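Local coordinates for protein peptidylprolyl isomerase PrsA (Bacillus anthracis, PDB 6VJ4) that catalyses cis-trans isomerisation of peptidyl-prolyl bonds, helps secreted proteins fold outside the cell after translocation and is important for secretion of the protective antigen, at residues P108-S113 / T170-L175; N121-I126 / S181-S186; A134-L139 / Y190-L195. One frame throughout, in Å; residues are numbered along the deposited sequence.

Overall arrangement
All three contacts lie in the parvulin-type isomerase domain and pack helices against the four-stranded antiparallel sheet or the segment carrying its edge strand. Contact 1 lays helix 166-174 on one face; contacts 2 and 3 belong to helices 120-131 and 136-143 on the opposite face. Contacts 2 and 3 are neighbours, with centres about 10 Å apart, whereas contact 1 lies about 14 Å from contact 3 and 16 Å from contact 2, centre to centre. Strand 190-195 joins them through probable hydrogen bonds: Lys194 N lies 2.9 Å from Ser113 O of contact 1, and His191 NE2 2.7 Å from Ser186 OG of contact 2. His191 also meets His114, the histidine pair of the probable active site, as in other parvulins.

Contact 1 (P108-S113 / T170-L175); sequences PEIKAS and TAAYKL
The ring of Tyr173 is held at its rim by Pro108, just before strand 110-117, and over its face by Ile110 at the strand's start. Its hydroxyl donates a hydrogen bond to the carbonyl of Pro108, with OH 2.7 Å from Pro108 O. The acceptor lies in the plane of the phenol ring; seen from the carbonyl, the approach is fairly straight, at 158°, with the donor tilted 21° out of the carbonyl plane. Over the face stands Ile110, whose CD1 sits 3.7 Å from the ring centroid in a CH-pi contact, close to the ring normal. The other branch of Ile110 shares the ring, CG2 reaching Tyr173 CE1 at 3.7 Å. In Ile110, chi1 (52°) and an extended chi2 put CD1 over the ring centre, while CG2, on the same side of the ring, overhangs its rim at CE1. The same CD1 also meets the methyl of Ala172, 3.9 Å from Ala172 CB, so one terminal carbon lies between that methyl and the tyrosine ring.

Farther out, Ile110 is backed by Phe159 of the adjacent strand and by Leu195, while Lys107 and Ser161 also touch Tyr173. The hydrogen bond ties the residues leading into the strand to helix 166-174. This helix crosses one face of the antiparallel sheet, as the single helix between the second and third strands does in the parvulin fold.

Contact 2 (N121-I126 / S181-S186); sequences NEAKEI and SDPVQS
Apolar packing carries this contact, and the ring of Pro183 does most of it by setting its CB and CG against Ala123 on helix 120-131. The methyl of Ala123 bridges two ring carbons: its CB lies 3.8 Å from Pro183 CG and equally far from Pro183 CB. The small side chain lets the helix come close, with Ala123 CA and Pro183 CA 5.8 Å apart. At the solvent-facing margin the base of Lys124 adds to the packing, its CG 4.0 Å from Pro183 CG. The lysine chain crosses the proline ring at about a right angle; fully extended beyond CG, it carries the ammonium group away from the ring instead of folding back over it.

Hydrogen bonds shape the segment that presents the proline, without joining the two segments. Ser181 OG donates to Asp182 O at 2.7 Å, from a position tilted 32° out of the carbonyl plane. The same hydroxyl is bonded to the backbone N of Ile193, so it links Ser181 to the neighbouring strand.

Charged groups contribute little. Lys124 makes a long, weak ion pair with Glu120 along its own helix, and Asp182 a similarly weak one across to Lys127 of that helix.

Ile192 supports Pro183 from the sheet, while Val117 and Tyr190 lie against Ala123. Pro183 thus packs the segment carrying edge strand 184-186 against the first of the helices that follow strand 110-117 in the parvulin fold.

Contact 3 (A134-L139 / Y190-L195); sequences ASFEEL and YHIIKL
One face of the Phe136 ring carries the aliphatic part of Lys194, and the carbonyl of Ile192 lies at the ring's edge. Lys194 CE stands 4.2 Å from the ring centroid, displaced toward the rim, in a CH-pi contact, while Lys194 CB lies 3.8 Å from Phe136 CE2. The lysine chain thus runs lengthwise over the face, opposite in direction to the phenylalanine side chain, from CZ back towards CG. At the far edge Phe136 CZ meets Ile192 O at 3.7 Å, and CE2 touches the CG2 branch of Ile192.

The lysine leaves the strand with CG opposite its backbone N (chi1 -179°) and then bends at chi3, which carries the ammonium group past Phe136 to Glu137. There Lys194 NZ donates to Glu137 OE2 (2.9 Å), which accepts through its syn lone pair in a salt bridge. A bend at chi2 brings the glutamate to meet the lysine at about a right angle. Ser135 N-caps the helix, its OG accepting from Glu138 N at 3.0 Å, while Leu130, Ser113 and Ile115 also pack on Phe136.

The lysine thus has two roles: its methylenes cover a buried aromatic ring, and its charge is met at the helix start, where the glutamate probably also interacts favourably with the helix dipole.

Contact 1 (P108-S113 / T170-L175)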
loop_
_atom_site.group_PDB
_atom_site.type_symbol
_atom_site.label_atom_id
_atom_site.label_comp_id
_atom_site.label_asym_id
_atom_site.label_seq_id
_atom_site.Cartn_x
_atom_site.Cartn_y
_atom_site.Cartn_z
ATOM N N PRO A 108 -22.592 21.955 28.285
ATOM C CA PRO A 108 -24.035 21.975 28.431
ATOM C C PRO A 108 -24.739 21.911 27.073
ATOM O O PRO A 108 -24.182 22.392 26.091
ATOM C CB PRO A 108 -24.349 23.328 29.077
ATOM C CG PRO A 108 -23.099 24.160 28.894
ATOM C CD PRO A 108 -21.939 23.219 28.663
ATOM N N GLU A 109 -25.892 21.246 27.048
ATOM C CA GLU A 109 -26.767 21.282 25.857
ATOM C C GLU A 109 -27.173 22.747 25.682
ATOM O O GLU A 109 -27.462 23.414 26.699
ATOM C CB GLU A 109 -27.920 20.320 26.149
ATOM C CG GLU A 109 -28.756 19.912 24.976
ATOM C CD GLU A 109 -29.837 18.885 25.300
ATOM O OE1 GLU A 109 -29.874 18.387 26.440
ATOM O OE2 GLU A 109 -30.636 18.593 24.412
ATOM N N ILE A 110 -27.157 23.240 24.447
ATOM C CA ILE A 110 -27.534 24.658 24.188
ATOM C C ILE A 110 -28.611 24.720 23.116
ATOM O O ILE A 110 -28.733 23.795 22.301
ATOM C CB ILE A 110 -26.341 25.530 23.782
ATOM C CG1 ILE A 110 -25.548 24.923 22.622
ATOM C CG2 ILE A 110 -25.441 25.806 24.979
ATOM C CD1 ILE A 110 -24.560 25.890 21.973
ATOM N N LYS A 111 -29.368 25.804 23.162
ATOM C CA LYS A 111 -30.360 26.065 22.114
ATOM C C LYS A 111 -29.905 27.331 21.408
ATOM O O LYS A 111 -29.464 28.271 22.075
ATOM C CB LYS A 111 -31.767 26.219 22.689
ATOM C CG LYS A 111 -32.835 26.447 21.641
ATOM C CD LYS A 111 -34.220 26.412 22.197
ATOM C CE LYS A 111 -34.491 27.493 23.212
ATOM N NZ LYS A 111 -35.955 27.574 23.487
ATOM N N ALA A 112 -29.980 27.305 20.095
ATOM C CA ALA A 112 -29.591 28.500 19.332
ATOM C C ALA A 112 -30.461 28.623 18.093
ATOM O O ALA A 112 -31.050 27.618 17.628
ATOM C CB ALA A 112 -28.144 28.412 18.899
ATOM N N SER A 113 -30.489 29.831 17.582
ATOM C CA SER A 113 -31.088 30.075 16.247
ATOM C C SER A 113 -29.969 30.532 15.327
ATOM O O SER A 113 -28.957 31.068 15.814
ATOM C CB SER A 113 -32.193 31.100 16.268
ATOM O OG SER A 113 -33.242 30.670 17.121
ATOM N N THR A 170 -17.965 26.377 18.148
ATOM C CA THR A 170 -16.984 27.240 18.844
ATOM C C THR A 170 -17.599 28.621 19.059
ATOM O O THR A 170 -17.507 29.171 20.182
ATOM C CB THR A 170 -15.656 27.302 18.088
ATOM O OG1 THR A 170 -15.103 25.985 18.157
ATOM C CG2 THR A 170 -14.703 28.317 18.681
ATOM N N ALA A 171 -18.243 29.150 18.019
ATOM C CA ALA A 171 -18.846 30.486 18.132
ATOM C C ALA A 171 -20.050 30.476 19.072
ATOM O O ALA A 171 -20.178 31.417 19.899
ATOM C CB ALA A 171 -19.253 30.957 16.754
ATOM N N ALA A 172 -20.919 29.470 18.948
ATOM C CA ALA A 172 -22.163 29.414 19.736
ATOM C C ALA A 172 -21.856 29.381 21.238
ATOM O O ALA A 172 -22.531 30.081 22.001
ATOM C CB ALA A 172 -22.968 28.208 19.314
ATOM N N TYR A 173 -20.853 28.611 21.622
ATOM C CA TYR A 173 -20.575 28.464 23.077
ATOM C C TYR A 173 -19.903 29.718 23.639
ATOM O O TYR A 173 -19.837 29.834 24.898
ATOM C CB TYR A 173 -19.760 27.198 23.332
ATOM C CG TYR A 173 -20.590 25.944 23.407
ATOM C CD1 TYR A 173 -21.301 25.650 24.559
ATOM C CD2 TYR A 173 -20.659 25.041 22.363
ATOM C CE1 TYR A 173 -22.023 24.485 24.693
ATOM C CE2 TYR A 173 -21.433 23.891 22.456
ATOM C CZ TYR A 173 -22.085 23.595 23.642
ATOM O OH TYR A 173 -22.825 22.460 23.741
ATOM N N LYS A 174 -19.390 30.604 22.785
ATOM C CA LYS A 174 -18.788 31.857 23.297
ATOM C C LYS A 174 -19.878 32.891 23.599
ATOM O O LYS A 174 -19.580 33.888 24.276
ATOM C CB LYS A 174 -17.772 32.402 22.294
ATOM C CG LYS A 174 -16.436 31.682 22.294
ATOM C CD LYS A 174 -15.334 32.453 21.592
ATOM C CE LYS A 174 -13.951 31.908 21.887
ATOM N NZ LYS A 174 -13.726 30.579 21.268
ATOM N N LEU A 175 -21.070 32.725 23.025
ATOM C CA LEU A 175 -22.148 33.726 23.206
ATOM C C LEU A 175 -22.772 33.664 24.605
ATOM O O LEU A 175 -22.698 32.605 25.268
ATOM C CB LEU A 175 -23.255 33.479 22.171
ATOM C CG LEU A 175 -22.843 33.658 20.723
ATOM C CD1 LEU A 175 -23.953 33.162 19.812
ATOM C CD2 LEU A 175 -22.486 35.098 20.442
#

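Contact 2 (N121-I126 / S181-S186)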
loop_
_atom_site.group_PDB
_atom_site.type_symbol
_atom_site.label_atom_id
_atom_site.label_comp_id
_atom_site.label_asym_id
_atom_site.label_seq_id
_atom_site.Cartn_x
_atom_site.Cartn_y
_atom_site.Cartn_z
ATOM N N ASN A 121 -20.700 39.539 2.767
ATOM C CA ASN A 121 -21.269 40.909 2.894
ATOM C C ASN A 121 -22.748 40.794 3.266
ATOM O O ASN A 121 -23.224 41.617 4.055
ATOM C CB ASN A 121 -21.144 41.765 1.626
ATOM C CG ASN A 121 -21.542 43.206 1.889
ATOM O OD1 ASN A 121 -20.985 43.849 2.781
ATOM N ND2 ASN A 121 -22.503 43.721 1.137
ATOM N N GLU A 122 -23.447 39.804 2.707
ATOM C CA GLU A 122 -24.883 39.619 3.044
ATOM C C GLU A 122 -25.013 39.309 4.542
ATOM O O GLU A 122 -25.974 39.804 5.161
ATOM C CB GLU A 122 -25.512 38.510 2.199
ATOM C CG GLU A 122 -26.993 38.331 2.477
ATOM C CD GLU A 122 -27.752 37.424 1.518
ATOM O OE1 GLU A 122 -27.227 37.144 0.415
ATOM O OE2 GLU A 122 -28.870 37.007 1.882
ATOM N N ALA A 123 -24.080 38.537 5.094
ATOM C CA ALA A 123 -24.109 38.201 6.544
ATOM C C ALA A 123 -23.850 39.465 7.364
ATOM O O ALA A 123 -24.528 39.665 8.369
ATOM C CB ALA A 123 -23.111 37.130 6.878
ATOM N N LYS A 124 -22.925 40.310 6.915
ATOM C CA LYS A 124 -22.655 41.579 7.641
ATOM C C LYS A 124 -23.891 42.484 7.575
ATOM O O LYS A 124 -24.208 43.113 8.593
ATOM C CB LYS A 124 -21.444 42.296 7.051
ATOM C CG LYS A 124 -20.101 41.635 7.308
ATOM C CD LYS A 124 -18.947 42.406 6.708
ATOM C CE LYS A 124 -17.602 41.764 6.987
ATOM N NZ LYS A 124 -16.498 42.505 6.329
ATOM N N GLU A 125 -24.568 42.518 6.428
ATOM C CA GLU A 125 -25.757 43.399 6.299
ATOM C C GLU A 125 -26.883 42.820 7.166
ATOM O O GLU A 125 -27.610 43.623 7.779
ATOM C CB GLU A 125 -26.089 43.626 4.827
ATOM C CG GLU A 125 -25.067 44.508 4.117
ATOM C CD GLU A 125 -24.895 45.899 4.715
ATOM O OE1 GLU A 125 -23.744 46.343 4.865
ATOM O OE2 GLU A 125 -25.914 46.543 5.018
ATOM N N ILE A 126 -26.972 41.492 7.284
ATOM C CA ILE A 126 -28.003 40.893 8.183
ATOM C C ILE A 126 -27.701 41.302 9.622
ATOM O O ILE A 126 -28.639 41.683 10.326
ATOM C CB ILE A 126 -28.099 39.369 7.989
ATOM C CG1 ILE A 126 -28.871 39.085 6.698
ATOM C CG2 ILE A 126 -28.747 38.687 9.184
ATOM C CD1 ILE A 126 -28.865 37.665 6.271
ATOM N N SER A 181 -24.076 36.687 17.150
ATOM C CA SER A 181 -22.678 36.642 16.683
ATOM C C SER A 181 -22.460 37.546 15.476
ATOM O O SER A 181 -23.435 37.894 14.785
ATOM C CB SER A 181 -22.293 35.262 16.282
ATOM O OG SER A 181 -22.899 34.909 15.039
ATOM N N ASP A 182 -21.188 37.877 15.258
ATOM C CA ASP A 182 -20.776 38.426 13.945
ATOM C C ASP A 182 -20.796 37.228 13.000
ATOM O O ASP A 182 -21.021 36.089 13.442
ATOM C CB ASP A 182 -19.414 39.105 14.067
ATOM C CG ASP A 182 -19.560 40.510 14.604
ATOM O OD1 ASP A 182 -20.453 41.238 14.096
ATOM O OD2 ASP A 182 -18.836 40.842 15.531
ATOM N N PRO A 183 -20.596 37.418 11.686
ATOM C CA PRO A 183 -20.603 36.305 10.742
ATOM C C PRO A 183 -19.552 35.263 11.106
ATOM O O PRO A 183 -18.409 35.624 11.407
ATOM C CB PRO A 183 -20.278 36.965 9.393
ATOM C CG PRO A 183 -20.782 38.389 9.591
ATOM C CD PRO A 183 -20.378 38.713 11.012
ATOM N N VAL A 184 -20.004 34.017 11.147
ATOM C CA VAL A 184 -19.160 32.844 11.470
ATOM C C VAL A 184 -19.021 31.998 10.215
ATOM O O VAL A 184 -20.048 31.448 9.753
ATOM C CB VAL A 184 -19.781 32.032 12.621
ATOM C CG1 VAL A 184 -18.960 30.790 12.916
ATOM C CG2 VAL A 184 -19.964 32.895 13.855
ATOM N N GLN A 185 -17.791 31.853 9.729
ATOM C CA GLN A 185 -17.583 31.039 8.515
ATOM C C GLN A 185 -17.573 29.564 8.888
ATOM O O GLN A 185 -16.983 29.207 9.935
ATOM C CB GLN A 185 -16.284 31.404 7.807
ATOM C CG GLN A 185 -16.188 30.771 6.429
ATOM C CD GLN A 185 -14.883 31.096 5.756
ATOM O OE1 GLN A 185 -13.836 31.155 6.396
ATOM N NE2 GLN A 185 -14.935 31.273 4.448
ATOM N N SER A 186 -18.288 28.773 8.101
ATOM C CA SER A 186 -18.260 27.298 8.253
ATOM C C SER A 186 -18.255 26.715 6.847
ATOM O O SER A 186 -18.391 27.451 5.865
ATOM C CB SER A 186 -19.422 26.783 9.061
ATOM O OG SER A 186 -20.547 26.592 8.227
#

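Contact 3 (A134-L139 / Y190-L195)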
loop_
_atom_site.group_PDB
_atom_site.type_symbol
_atom_site.label_atom_id
_atom_site.label_comp_id
_atom_site.label_asym_id
_atom_site.label_seq_id
_atom_site.Cartn_x
_atom_site.Cartn_y
_atom_site.Cartn_z
ATOM N N ALA A 134 -34.363 44.622 14.149
ATOM C CA ALA A 134 -35.115 43.797 13.180
ATOM C C ALA A 134 -35.393 42.407 13.762
ATOM O O ALA A 134 -34.535 41.866 14.507
ATOM C CB ALA A 134 -34.323 43.691 11.896
ATOM N N SER A 135 -36.527 41.805 13.381
ATOM C CA SER A 135 -36.889 40.452 13.873
ATOM C C SER A 135 -35.906 39.380 13.361
ATOM O O SER A 135 -35.799 39.212 12.116
ATOM C CB SER A 135 -38.281 40.072 13.453
ATOM O OG SER A 135 -38.503 38.689 13.729
ATOM N N PHE A 136 -35.249 38.677 14.284
ATOM C CA PHE A 136 -34.373 37.535 13.911
ATOM C C PHE A 136 -35.195 36.454 13.194
ATOM O O PHE A 136 -34.788 35.938 12.116
ATOM C CB PHE A 136 -33.683 36.977 15.155
ATOM C CG PHE A 136 -32.551 36.048 14.837
ATOM C CD1 PHE A 136 -32.786 34.779 14.330
ATOM C CD2 PHE A 136 -31.237 36.459 15.019
ATOM C CE1 PHE A 136 -31.731 33.939 14.005
ATOM C CE2 PHE A 136 -30.191 35.610 14.700
ATOM C CZ PHE A 136 -30.439 34.364 14.187
ATOM N N GLU A 137 -36.366 36.150 13.744
ATOM C CA GLU A 137 -37.188 35.053 13.172
ATOM C C GLU A 137 -37.628 35.413 11.751
ATOM O O GLU A 137 -37.578 34.530 10.857
ATOM C CB GLU A 137 -38.341 34.765 14.131
ATOM C CG GLU A 137 -37.851 34.253 15.493
ATOM C CD GLU A 137 -36.947 35.161 16.340
ATOM O OE1 GLU A 137 -37.266 36.356 16.496
ATOM O OE2 GLU A 137 -35.901 34.661 16.858
ATOM N N GLU A 138 -38.090 36.640 11.542
ATOM C CA GLU A 138 -38.571 37.007 10.187
ATOM C C GLU A 138 -37.396 37.061 9.207
ATOM O O GLU A 138 -37.590 36.671 8.018
ATOM C CB GLU A 138 -39.384 38.306 10.234
ATOM C CG GLU A 138 -40.685 38.142 10.998
ATOM C CD GLU A 138 -41.637 37.128 10.383
ATOM O OE1 GLU A 138 -41.721 37.076 9.143
ATOM O OE2 GLU A 138 -42.253 36.354 11.139
ATOM N N LEU A 139 -36.242 37.581 9.628
ATOM C CA LEU A 139 -35.085 37.602 8.697
ATOM C C LEU A 139 -34.643 36.175 8.390
ATOM O O LEU A 139 -34.232 35.926 7.260
ATOM C CB LEU A 139 -33.914 38.391 9.285
ATOM C CG LEU A 139 -33.856 39.868 8.972
ATOM C CD1 LEU A 139 -32.694 40.485 9.730
ATOM C CD2 LEU A 139 -33.717 40.119 7.465
ATOM N N TYR A 190 -21.850 31.326 5.757
ATOM C CA TYR A 190 -21.653 32.239 6.904
ATOM C C TYR A 190 -22.903 32.212 7.764
ATOM O O TYR A 190 -24.027 32.369 7.221
ATOM C CB TYR A 190 -21.381 33.680 6.458
ATOM C CG TYR A 190 -20.052 33.836 5.789
ATOM C CD1 TYR A 190 -18.908 34.084 6.526
ATOM C CD2 TYR A 190 -19.939 33.696 4.414
ATOM C CE1 TYR A 190 -17.670 34.203 5.906
ATOM C CE2 TYR A 190 -18.712 33.811 3.783
ATOM C CZ TYR A 190 -17.575 34.052 4.535
ATOM O OH TYR A 190 -16.367 34.165 3.909
ATOM N N HIS A 191 -22.702 32.104 9.083
ATOM C CA HIS A 191 -23.832 32.021 10.020
ATOM C C HIS A 191 -23.897 33.257 10.897
ATOM O O HIS A 191 -22.836 33.774 11.287
ATOM C CB HIS A 191 -23.695 30.847 11.012
ATOM C CG HIS A 191 -23.479 29.515 10.402
ATOM N ND1 HIS A 191 -24.502 28.591 10.277
ATOM C CD2 HIS A 191 -22.373 28.935 9.889
ATOM C CE1 HIS A 191 -24.038 27.506 9.708
ATOM N NE2 HIS A 191 -22.733 27.685 9.450
ATOM N N ILE A 192 -25.112 33.733 11.110
ATOM C CA ILE A 192 -25.357 34.694 12.202
ATOM C C ILE A 192 -26.058 33.843 13.258
ATOM O O ILE A 192 -27.113 33.242 12.949
ATOM C CB ILE A 192 -26.167 35.909 11.764
ATOM C CG1 ILE A 192 -25.411 36.708 10.700
ATOM C CG2 ILE A 192 -26.492 36.761 12.966
ATOM C CD1 ILE A 192 -24.090 37.273 11.167
ATOM N N ILE A 193 -25.472 33.776 14.456
ATOM C CA ILE A 193 -25.967 32.848 15.506
ATOM C C ILE A 193 -26.505 33.638 16.697
ATOM O O ILE A 193 -25.885 34.681 17.076
ATOM C CB ILE A 193 -24.821 31.918 15.964
ATOM C CG1 ILE A 193 -24.110 31.231 14.800
ATOM C CG2 ILE A 193 -25.324 30.920 17.010
ATOM C CD1 ILE A 193 -22.835 30.479 15.201
ATOM N N LYS A 194 -27.623 33.178 17.239
ATOM C CA LYS A 194 -28.181 33.763 18.468
ATOM C C LYS A 194 -28.312 32.645 19.500
ATOM O O LYS A 194 -28.983 31.663 19.223
ATOM C CB LYS A 194 -29.535 34.425 18.204
ATOM C CG LYS A 194 -30.143 35.067 19.427
ATOM C CD LYS A 194 -31.418 35.822 19.198
ATOM C CE LYS A 194 -32.525 34.971 18.620
ATOM N NZ LYS A 194 -33.836 35.680 18.655
ATOM N N LEU A 195 -27.668 32.798 20.661
ATOM C CA LEU A 195 -27.837 31.760 21.694
ATOM C C LEU A 195 -29.146 32.009 22.435
ATOM O O LEU A 195 -29.353 33.119 22.882
ATOM C CB LEU A 195 -26.651 31.817 22.658
ATOM C CG LEU A 195 -26.705 30.751 23.751
ATOM C CD1 LEU A 195 -26.493 29.357 23.204
ATOM C CD2 LEU A 195 -25.676 31.076 24.815
#